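Local coordinates for protein possible prolidase (PDB 2P9B) that probably hydrolyses carbon-nitrogen bonds other than peptide bonds, as a member of the amidohydrolase family, with its substrate still uncertain, at residues P175-T180 and A192-A197; E235-Q238 and I242-A245; L299-T302 and V308-I311; E373-A378 and D412-L417. One frame throughout, in Å; residues are numbered along the deposited sequence.

Interaction 1 (P175-T180 and A192-A197); sequences PLIALT and AQNLKA
Ile-177 reaches from strand 177-178 to the last turns of helix 184-196, where Asn-194 comes to meet it from the opposite direction. Its branches are set by chi1 of -67°, which leaves CG2 anti to the backbone N, while chi2 of 177° extends CG1 so that the terminal methyl leads. That methyl, CD1, lies 3.2 Å from Asn-194 OD1, a close carbon-oxygen approach, and 3.6 Å from Asn-194 CG. It stands off the amide plane, so both polar ends of the amide remain turned to other partners. OD1 is hydrogen-bonded to Tyr-140 OH and ND2 to the carbonyl oxygen of Pro-164; together they fix the rotation of the group. These two anchors may be why Asn-194 accepts a chi1 of -96°, well away from a staggered value. The second branch of the isoleucine has a looser neighbour: CG2 lies 4.3 Å from Gln-193 OE1, at the more exposed edge of the contact. Ile-177 gives up 59 Å² to the helix, about as much as Gln-193 and Asn-194 yield together. Its side chain also touches Pro-164 and Ala-190, while its backbone bonds to Leu-165 and Ala-167. The result is a short strand of a two-stranded parallel sheet, packed against the helix that follows it, in a protein that probably has the TIM-barrel fold of the amidohydrolases.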
loop_
_atom_site.group_PDB
_atom_site.type_symbol
_atom_site.label_atom_id
_atom_site.label_comp_id
_atom_site.label_asym_id
_atom_site.label_seq_id
_atom_site.Cartn_x
_atom_site.Cartn_y
_atom_site.Cartn_z
ATOM N N PRO A 175 -8.630 -15.886 9.138
ATOM C CA PRO A 175 -8.635 -16.637 7.880
ATOM C C PRO A 175 -7.205 -16.794 7.373
ATOM O O PRO A 175 -6.423 -15.843 7.405
ATOM C CB PRO A 175 -9.486 -15.764 6.961
ATOM C CG PRO A 175 -9.176 -14.379 7.452
ATOM C CD PRO A 175 -9.216 -14.546 8.957
ATOM N N LEU A 176 -6.860 -17.995 6.922
ATOM C CA LEU A 176 -5.519 -18.249 6.416
ATOM C C LEU A 176 -5.359 -19.674 5.922
ATOM O O LEU A 176 -6.225 -20.520 6.143
ATOM C CB LEU A 176 -4.487 -17.966 7.518
ATOM C CG LEU A 176 -4.651 -18.661 8.878
ATOM C CD1 LEU A 176 -4.147 -20.087 8.791
ATOM C CD2 LEU A 176 -3.868 -17.902 9.942
ATOM N N ILE A 177 -4.264 -19.924 5.214
ATOM C CA ILE A 177 -3.956 -21.263 4.744
ATOM C C ILE A 177 -2.979 -21.711 5.819
ATOM O O ILE A 177 -1.877 -21.178 5.935
ATOM C CB ILE A 177 -3.277 -21.250 3.362
ATOM C CG1 ILE A 177 -4.266 -20.745 2.306
ATOM C CG2 ILE A 177 -2.824 -22.652 2.996
ATOM C CD1 ILE A 177 -3.675 -20.621 0.924
ATOM N N ALA A 178 -3.412 -22.672 6.625
ATOM C CA ALA A 178 -2.616 -23.162 7.736
ATOM C C ALA A 178 -1.489 -24.111 7.359
ATOM O O ALA A 178 -1.706 -25.122 6.692
ATOM C CB ALA A 178 -3.532 -23.831 8.760
ATOM N N LEU A 179 -0.282 -23.763 7.791
ATOM C CA LEU A 179 0.891 -24.588 7.560
ATOM C C LEU A 179 1.153 -25.209 8.929
ATOM O O LEU A 179 1.569 -24.521 9.863
ATOM C CB LEU A 179 2.078 -23.729 7.115
ATOM C CG LEU A 179 1.871 -22.950 5.812
ATOM C CD1 LEU A 179 3.130 -22.160 5.478
ATOM C CD2 LEU A 179 1.534 -23.916 4.688
ATOM N N THR A 180 0.897 -26.507 9.046
ATOM C CA THR A 180 1.055 -27.195 10.319
ATOM C C THR A 180 2.139 -28.262 10.371
ATOM O O THR A 180 2.506 -28.710 11.457
ATOM C CB THR A 180 -0.260 -27.863 10.727
ATOM O OG1 THR A 180 -0.608 -28.849 9.747
ATOM C CG2 THR A 180 -1.376 -26.831 10.827
ATOM N N ALA A 192 0.932 -22.976 -4.228
ATOM C CA ALA A 192 0.449 -23.399 -5.541
ATOM C C ALA A 192 -1.073 -23.275 -5.597
ATOM O O ALA A 192 -1.644 -22.919 -6.634
ATOM C CB ALA A 192 0.863 -24.835 -5.819
ATOM N N GLN A 193 -1.725 -23.577 -4.478
ATOM C CA GLN A 193 -3.178 -23.487 -4.394
ATOM C C GLN A 193 -3.607 -22.042 -4.623
ATOM O O GLN A 193 -4.577 -21.780 -5.332
ATOM C CB GLN A 193 -3.667 -23.971 -3.024
ATOM C CG GLN A 193 -3.259 -25.407 -2.715
ATOM C CD GLN A 193 -3.810 -25.923 -1.392
ATOM O OE1 GLN A 193 -3.633 -25.302 -0.345
ATOM N NE2 GLN A 193 -4.473 -27.074 -1.438
ATOM N N ASN A 194 -2.882 -21.105 -4.019
ATOM C CA ASN A 194 -3.201 -19.696 -4.185
ATOM C C ASN A 194 -2.966 -19.251 -5.619
ATOM O O ASN A 194 -3.793 -18.560 -6.199
ATOM C CB ASN A 194 -2.364 -18.834 -3.239
ATOM C CG ASN A 194 -3.102 -18.492 -1.961
ATOM O OD1 ASN A 194 -4.240 -18.909 -1.760
ATOM N ND2 ASN A 194 -2.455 -17.722 -1.091
ATOM N N LEU A 195 -1.835 -19.652 -6.186
ATOM C CA LEU A 195 -1.510 -19.286 -7.560
ATOM C C LEU A 195 -2.558 -19.843 -8.524
ATOM O O LEU A 195 -3.030 -19.138 -9.420
ATOM C CB LEU A 195 -0.116 -19.810 -7.923
ATOM C CG LEU A 195 1.044 -19.179 -7.143
ATOM C CD1 LEU A 195 2.333 -19.944 -7.408
ATOM C CD2 LEU A 195 1.192 -17.719 -7.553
ATOM N N LYS A 196 -2.919 -21.108 -8.339
ATOM C CA LYS A 196 -3.917 -21.744 -9.191
ATOM C C LYS A 196 -5.242 -20.982 -9.107
ATOM O O LYS A 196 -5.979 -20.884 -10.091
ATOM C CB LYS A 196 -4.112 -23.208 -8.767
ATOM C CG LYS A 196 -5.188 -23.967 -9.553
ATOM C CD LYS A 196 -4.917 -23.952 -11.057
ATOM C CE LYS A 196 -6.075 -24.592 -11.823
ATOM N NZ LYS A 196 -6.052 -24.266 -13.272
ATOM N N ALA A 197 -5.528 -20.432 -7.928
ATOM C CA ALA A 197 -6.757 -19.681 -7.702
ATOM C C ALA A 197 -6.738 -18.294 -8.339
ATOM O O ALA A 197 -7.762 -17.609 -8.371
ATOM C CB ALA A 197 -7.027 -19.562 -6.212
#

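Interaction 2 (E235-Q238 and I242-A245); sequences EAHQ and IVGA
His-237 and Val-243, neighbours across this contact, share one acceptor: Asp-262 OD2 is hydrogen-bonded to the imidazole NE2 of the first and to the backbone N of the second. One carboxylate oxygen thereby ties the end of helix 226-238 to the start of strand 243-247, and its charge would favour a proton on NE2. The histidine ring is swung toward the strand by chi1 of -66°, and NE2 lies 4.2 Å from Val-243 CG2, the methyl approaching the ring obliquely. The closer contact, and the purely apolar one, is made by Ala-236, whose CB points at the strand and sits 3.5 Å from Val-243 CG2. That single methyl therefore meets both helix residues. With chi1 at 179°, Val-243 places CG1 anti to the backbone N, and CG2 falls beside that N, on the side where the helix arrives. The segments belong to a beta-alpha-beta crossover: strand 202-205 leads to helix 226-238, and the chain returns in strand 243-247, parallel to the first and next to it in the sheet. This is the repeating element of TIM barrels, the clan to which this protein's family belongs. Gly-244 bonds through its backbone to Ile-202 and Ile-204, whereas Val-243 and Ala-245 bond to Thr-263 of the following strand. Val-243 also packs its side chain on Ile-202 and Ile-204. Ile-242 directs its CB away from the helix and packs on Leu-285, which His-237 touches as well.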
loop_
_atom_site.group_PDB
_atom_site.type_symbol
_atom_site.label_atom_id
_atom_site.label_comp_id
_atom_site.label_asym_id
_atom_site.label_seq_id
_atom_site.Cartn_x
_atom_site.Cartn_y
_atom_site.Cartn_z
ATOM N N GLU A 235 8.376 -20.758 -5.583
ATOM C CA GLU A 235 7.167 -21.056 -6.339
ATOM C C GLU A 235 6.465 -19.795 -6.840
ATOM O O GLU A 235 6.089 -19.710 -8.008
ATOM C CB GLU A 235 6.210 -21.876 -5.468
ATOM C CG GLU A 235 5.057 -22.517 -6.216
ATOM C CD GLU A 235 5.521 -23.486 -7.289
ATOM O OE1 GLU A 235 6.470 -24.256 -7.030
ATOM O OE2 GLU A 235 4.927 -23.481 -8.387
ATOM N N ALA A 236 6.288 -18.811 -5.964
ATOM C CA ALA A 236 5.623 -17.576 -6.365
ATOM C C ALA A 236 6.396 -16.856 -7.465
ATOM O O ALA A 236 5.815 -16.387 -8.442
ATOM C CB ALA A 236 5.464 -16.658 -5.164
ATOM N N HIS A 237 7.712 -16.778 -7.305
ATOM C CA HIS A 237 8.560 -16.090 -8.271
ATOM C C HIS A 237 8.559 -16.736 -9.648
ATOM O O HIS A 237 8.785 -16.063 -10.652
ATOM C CB HIS A 237 9.980 -15.986 -7.719
ATOM C CG HIS A 237 10.085 -15.105 -6.515
ATOM N ND1 HIS A 237 11.202 -15.066 -5.710
ATOM C CD2 HIS A 237 9.202 -14.230 -5.978
ATOM C CE1 HIS A 237 11.002 -14.207 -4.725
ATOM N NE2 HIS A 237 9.795 -13.687 -4.865
ATOM N N GLN A 238 8.303 -18.038 -9.692
ATOM C CA GLN A 238 8.249 -18.746 -10.967
ATOM C C GLN A 238 7.132 -18.144 -11.806
ATOM O O GLN A 238 7.174 -18.182 -13.036
ATOM C CB GLN A 238 7.964 -20.232 -10.746
ATOM C CG GLN A 238 9.171 -21.060 -10.374
ATOM C CD GLN A 238 8.810 -22.519 -10.205
ATOM O OE1 GLN A 238 8.057 -23.078 -11.008
ATOM N NE2 GLN A 238 9.349 -23.150 -9.165
ATOM N N ILE A 242 4.948 -11.271 -6.494
ATOM C CA ILE A 242 5.718 -10.759 -5.363
ATOM C C ILE A 242 5.191 -11.271 -4.027
ATOM O O ILE A 242 3.984 -11.399 -3.816
ATOM C CB ILE A 242 5.740 -9.212 -5.321
ATOM C CG1 ILE A 242 4.321 -8.665 -5.264
ATOM C CG2 ILE A 242 6.487 -8.668 -6.532
ATOM C CD1 ILE A 242 4.262 -7.178 -4.946
ATOM N N VAL A 243 6.122 -11.554 -3.124
ATOM C CA VAL A 243 5.806 -12.083 -1.808
ATOM C C VAL A 243 6.106 -11.089 -0.694
ATOM O O VAL A 243 7.154 -10.450 -0.685
ATOM C CB VAL A 243 6.619 -13.369 -1.550
ATOM C CG1 VAL A 243 6.322 -13.919 -0.164
ATOM C CG2 VAL A 243 6.301 -14.399 -2.625
ATOM N N GLY A 244 5.164 -10.968 0.235
ATOM C CA GLY A 244 5.332 -10.086 1.369
ATOM C C GLY A 244 5.300 -10.933 2.620
ATOM O O GLY A 244 4.598 -11.946 2.679
ATOM N N ALA A 245 6.079 -10.544 3.620
ATOM C CA ALA A 245 6.103 -11.291 4.862
ATOM C C ALA A 245 5.953 -10.314 6.006
ATOM O O ALA A 245 6.626 -9.291 6.057
ATOM C CB ALA A 245 7.410 -12.054 4.999
#

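Interaction 3 (L299-T302 and V308-I311); sequences LPLT and VTGI
The side chains of Leu-301 and Ile-311 meet at a slant, the CD2 methyl of the leucine lying 4.2 Å from Ile-311 CG2. Leu-301 has an extended chain, chi2 174°, and although its CB is not aimed at the other segment, the branched end swings in. Ile-311 adopts the less common setting with CG1 in the crowded position between backbone N and carbonyl carbon, chi1 63°. This carries CD1 over to the backbone, 3.9 Å from Leu-301 O, and leaves CG2 for the leucine. Thr-309 has a similar first torsion: OG1 takes the place flanked by N and carbonyl carbon, and the CG2 methyl is turned to the helix, 4.0 Å from Pro-300 O. Its hydroxyl faces a water that donates to Leu-301 O over 2.8 Å. The Thr-309 OG1 to water distance of 2.5 Å is so short that this half of the bridge is doubtful in detail; OG1 also has a weak hydrogen bond with Gly-305 O. Pro-300 lacks an N-H, consistent with the kink in its helix, while Gly-310, with a positive phi of 81°, ends helix 306-309 and turns the chain so that Ile-311 points back. Around this pair of short consecutive helices, helix 313-335 touches Leu-301 with Ser-319 and Ile-311 with Leu-316, while helix 439-449 reaches Pro-300 through Tyr-449 and Val-308 through Leu-444.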
loop_
_atom_site.group_PDB
_atom_site.type_symbol
_atom_site.label_atom_id
_atom_site.label_comp_id
_atom_site.label_asym_id
_atom_site.label_seq_id
_atom_site.Cartn_x
_atom_site.Cartn_y
_atom_site.Cartn_z
ATOM N N LEU A 299 1.286 2.161 15.864
ATOM C CA LEU A 299 1.183 3.310 16.755
ATOM C C LEU A 299 -0.097 3.458 17.572
ATOM O O LEU A 299 -0.040 3.872 18.728
ATOM C CB LEU A 299 1.457 4.598 15.981
ATOM C CG LEU A 299 2.938 4.811 15.657
ATOM C CD1 LEU A 299 3.106 5.994 14.714
ATOM C CD2 LEU A 299 3.705 5.043 16.959
ATOM N N PRO A 300 -1.265 3.146 16.988
ATOM C CA PRO A 300 -2.504 3.281 17.761
ATOM C C PRO A 300 -2.479 2.490 19.067
ATOM O O PRO A 300 -2.968 2.955 20.097
ATOM C CB PRO A 300 -3.566 2.759 16.798
ATOM C CG PRO A 300 -3.019 3.165 15.463
ATOM C CD PRO A 300 -1.558 2.803 15.583
ATOM N N LEU A 301 -1.900 1.295 19.019
ATOM C CA LEU A 301 -1.828 0.432 20.191
ATOM C C LEU A 301 -0.965 0.993 21.315
ATOM O O LEU A 301 -1.144 0.623 22.474
ATOM C CB LEU A 301 -1.303 -0.945 19.792
ATOM C CG LEU A 301 -2.171 -1.711 18.792
ATOM C CD1 LEU A 301 -1.460 -2.983 18.376
ATOM C CD2 LEU A 301 -3.527 -2.021 19.414
ATOM N N THR A 302 -0.029 1.876 20.977
ATOM C CA THR A 302 0.852 2.455 21.989
ATOM C C THR A 302 0.482 3.885 22.376
ATOM O O THR A 302 0.887 4.366 23.434
ATOM C CB THR A 302 2.329 2.454 21.521
ATOM O OG1 THR A 302 2.477 3.317 20.384
ATOM C CG2 THR A 302 2.768 1.045 21.148
ATOM N N VAL A 308 -9.410 2.188 25.608
ATOM C CA VAL A 308 -9.888 2.395 24.250
ATOM C C VAL A 308 -9.574 1.193 23.367
ATOM O O VAL A 308 -10.439 0.701 22.645
ATOM C CB VAL A 308 -9.242 3.647 23.616
ATOM C CG1 VAL A 308 -9.786 3.859 22.210
ATOM C CG2 VAL A 308 -9.509 4.868 24.483
ATOM N N THR A 309 -8.333 0.721 23.436
ATOM C CA THR A 309 -7.892 -0.413 22.632
ATOM C C THR A 309 -8.355 -1.759 23.174
ATOM O O THR A 309 -8.645 -2.675 22.406
ATOM C CB THR A 309 -6.362 -0.444 22.518
ATOM O OG1 THR A 309 -5.790 -0.537 23.829
ATOM C CG2 THR A 309 -5.855 0.816 21.835
ATOM N N GLY A 310 -8.401 -1.885 24.496
ATOM C CA GLY A 310 -8.838 -3.129 25.105
ATOM C C GLY A 310 -7.787 -4.224 25.178
ATOM O O GLY A 310 -8.113 -5.379 25.452
ATOM N N ILE A 311 -6.527 -3.880 24.936
ATOM C CA ILE A 311 -5.465 -4.876 24.995
ATOM C C ILE A 311 -4.960 -5.028 26.424
ATOM O O ILE A 311 -5.056 -4.100 27.228
ATOM C CB ILE A 311 -4.279 -4.501 24.073
ATOM C CG1 ILE A 311 -3.646 -3.184 24.531
ATOM C CG2 ILE A 311 -4.762 -4.373 22.638
ATOM C CD1 ILE A 311 -2.409 -2.801 23.740
HETATM O O HOH W 1 -3.499 0.511 24.022
#

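Interaction 4 (E373-A378 and D412-L417); sequences EALHAA and DDLRAL
One leucine supplies every close contact from the helical side: Leu-375 lies against both Leu-414 and Leu-417, which stand on the same side of a single 3-10 turn. The three-residue spacing of that turn puts the two leucines almost above one another, both with CB directed to the helix. The side chains of Leu-375 and Leu-414 run alongside one another with opposite headings, so that Leu-414 CD2 rests 4.1 Å from Leu-375 CG, at the branch point, and equally near its CD2. Leu-417 comes in at an angle, its CD1 being 4.1 Å from Leu-375 CD2. CD2 of Leu-375 is thus the shared methyl. Its CB does not point straight at the turn; chi1 of -72° and chi2 of 165° carry the end of the chain over. The turn itself begins with an Asx turn, in which Asp-413 OD1 accepts from Arg-415 N over 2.9 Å at an N-H...O angle of 155°, from the anti side and somewhat out of the carboxylate plane. Arg-415 projects away from the leucines into salt bridges with Glu-418 and Asp-446. Met-70 of strand 68-78 touches both Leu-375 and Leu-417, and Trp-357 of helix 356-367 covers Leu-417 further. Helix 371-385 and the loop between strands 403-406 and 422-425 are therefore joined here mainly by dispersion and the burial of apolar surface, most of it from Leu-375 and Leu-414, with polar groups engaged on the far side of the turn.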
loop_
_atom_site.group_PDB
_atom_site.type_symbol
_atom_site.label_atom_id
_atom_site.label_comp_id
_atom_site.label_asym_id
_atom_site.label_seq_id
_atom_site.Cartn_x
_atom_site.Cartn_y
_atom_site.Cartn_z
ATOM N N GLU A 373 9.602 13.245 0.087
ATOM C CA GLU A 373 10.001 11.845 0.091
ATOM C C GLU A 373 8.829 10.931 0.425
ATOM O O GLU A 373 8.742 9.817 -0.085
ATOM C CB GLU A 373 11.133 11.619 1.091
ATOM C CG GLU A 373 12.386 12.412 0.762
ATOM C CD GLU A 373 13.462 12.254 1.810
ATOM O OE1 GLU A 373 13.116 12.193 3.009
ATOM O OE2 GLU A 373 14.655 12.208 1.435
ATOM N N ALA A 374 7.936 11.399 1.293
ATOM C CA ALA A 374 6.770 10.606 1.666
ATOM C C ALA A 374 5.824 10.484 0.473
ATOM O O ALA A 374 5.265 9.416 0.219
ATOM C CB ALA A 374 6.053 11.245 2.847
ATOM N N LEU A 375 5.632 11.582 -0.252
ATOM C CA LEU A 375 4.764 11.563 -1.427
ATOM C C LEU A 375 5.371 10.656 -2.501
ATOM O O LEU A 375 4.661 9.971 -3.241
ATOM C CB LEU A 375 4.581 12.984 -1.968
ATOM C CG LEU A 375 3.696 13.874 -1.098
ATOM C CD1 LEU A 375 3.875 15.328 -1.489
ATOM C CD2 LEU A 375 2.232 13.436 -1.252
ATOM N N HIS A 376 6.699 10.652 -2.567
ATOM C CA HIS A 376 7.425 9.831 -3.530
ATOM C C HIS A 376 7.285 8.346 -3.176
ATOM O O HIS A 376 7.159 7.491 -4.059
ATOM C CB HIS A 376 8.901 10.251 -3.527
ATOM C CG HIS A 376 9.759 9.481 -4.479
ATOM N ND1 HIS A 376 9.545 9.478 -5.842
ATOM C CD2 HIS A 376 10.865 8.727 -4.272
ATOM C CE1 HIS A 376 10.482 8.759 -6.432
ATOM N NE2 HIS A 376 11.297 8.290 -5.501
ATOM N N ALA A 377 7.286 8.052 -1.879
ATOM C CA ALA A 377 7.162 6.683 -1.388
ATOM C C ALA A 377 5.762 6.136 -1.659
ATOM O O ALA A 377 5.600 4.975 -2.015
ATOM C CB ALA A 377 7.457 6.643 0.111
ATOM N N ALA A 378 4.759 6.994 -1.509
ATOM C CA ALA A 378 3.372 6.589 -1.707
ATOM C C ALA A 378 2.992 6.405 -3.168
ATOM O O ALA A 378 1.963 5.796 -3.468
ATOM C CB ALA A 378 2.435 7.609 -1.068
ATOM N N ASP A 412 3.117 21.332 1.276
ATOM C CA ASP A 412 3.063 22.349 2.323
ATOM C C ASP A 412 2.330 21.836 3.556
ATOM O O ASP A 412 2.574 22.299 4.674
ATOM C CB ASP A 412 2.379 23.618 1.807
ATOM C CG ASP A 412 3.128 24.254 0.657
ATOM O OD1 ASP A 412 4.375 24.247 0.688
ATOM O OD2 ASP A 412 2.469 24.769 -0.271
ATOM N N ASP A 413 1.430 20.879 3.350
ATOM C CA ASP A 413 0.663 20.279 4.444
ATOM C C ASP A 413 0.088 18.966 3.927
ATOM O O ASP A 413 -0.816 18.968 3.091
ATOM C CB ASP A 413 -0.484 21.198 4.872
ATOM C CG ASP A 413 -1.108 20.782 6.196
ATOM O OD1 ASP A 413 -1.195 19.567 6.471
ATOM O OD2 ASP A 413 -1.524 21.677 6.964
ATOM N N LEU A 414 0.605 17.850 4.426
ATOM C CA LEU A 414 0.135 16.550 3.977
ATOM C C LEU A 414 -1.344 16.294 4.246
ATOM O O LEU A 414 -1.934 15.411 3.632
ATOM C CB LEU A 414 0.981 15.438 4.602
ATOM C CG LEU A 414 2.402 15.353 4.037
ATOM C CD1 LEU A 414 3.264 14.446 4.913
ATOM C CD2 LEU A 414 2.338 14.820 2.602
ATOM N N ARG A 415 -1.953 17.060 5.149
ATOM C CA ARG A 415 -3.366 16.849 5.434
ATOM C C ARG A 415 -4.213 17.243 4.223
ATOM O O ARG A 415 -5.412 16.965 4.174
ATOM C CB ARG A 415 -3.800 17.638 6.677
ATOM C CG ARG A 415 -5.189 17.252 7.184
ATOM C CD ARG A 415 -5.505 17.911 8.518
ATOM N NE ARG A 415 -4.857 17.252 9.652
ATOM C CZ ARG A 415 -5.310 16.150 10.246
ATOM N NH1 ARG A 415 -6.422 15.568 9.817
ATOM N NH2 ARG A 415 -4.661 15.642 11.285
ATOM N N ALA A 416 -3.582 17.877 3.239
ATOM C CA ALA A 416 -4.280 18.266 2.016
ATOM C C ALA A 416 -4.760 16.989 1.326
ATOM O O ALA A 416 -5.687 17.009 0.514
ATOM C CB ALA A 416 -3.340 19.030 1.093
ATOM N N LEU A 417 -4.122 15.873 1.663
ATOM C CA LEU A 417 -4.472 14.583 1.075
ATOM C C LEU A 417 -5.774 14.005 1.624
ATOM O O LEU A 417 -6.451 13.233 0.950
ATOM C CB LEU A 417 -3.346 13.569 1.326
ATOM C CG LEU A 417 -1.960 13.832 0.731
ATOM C CD1 LEU A 417 -0.972 12.838 1.312
ATOM C CD2 LEU A 417 -2.003 13.709 -0.788
#

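In the fold
The four contacts follow one another along the chain, each closing its own loop before the next opens, so none nest or cross. Interaction 1 spans 11 residues and folds helix 184-196 back onto strand 177-178. Interaction 2 closes the short turn from helix 226-238 into strand 243-247, and it touches interaction 1: Leu-195 CD1 lies 3.8 Å from Glu-235 O, joining two successive helices. Interaction 3 closes the tight connection between helices 295-303 and 306-309, its centre about 31 Å from that of interaction 1. Interaction 4 makes the longest closure, from helix 371-385 to residues 412-417, and lies across the chain's centre from interactions 1 and 2.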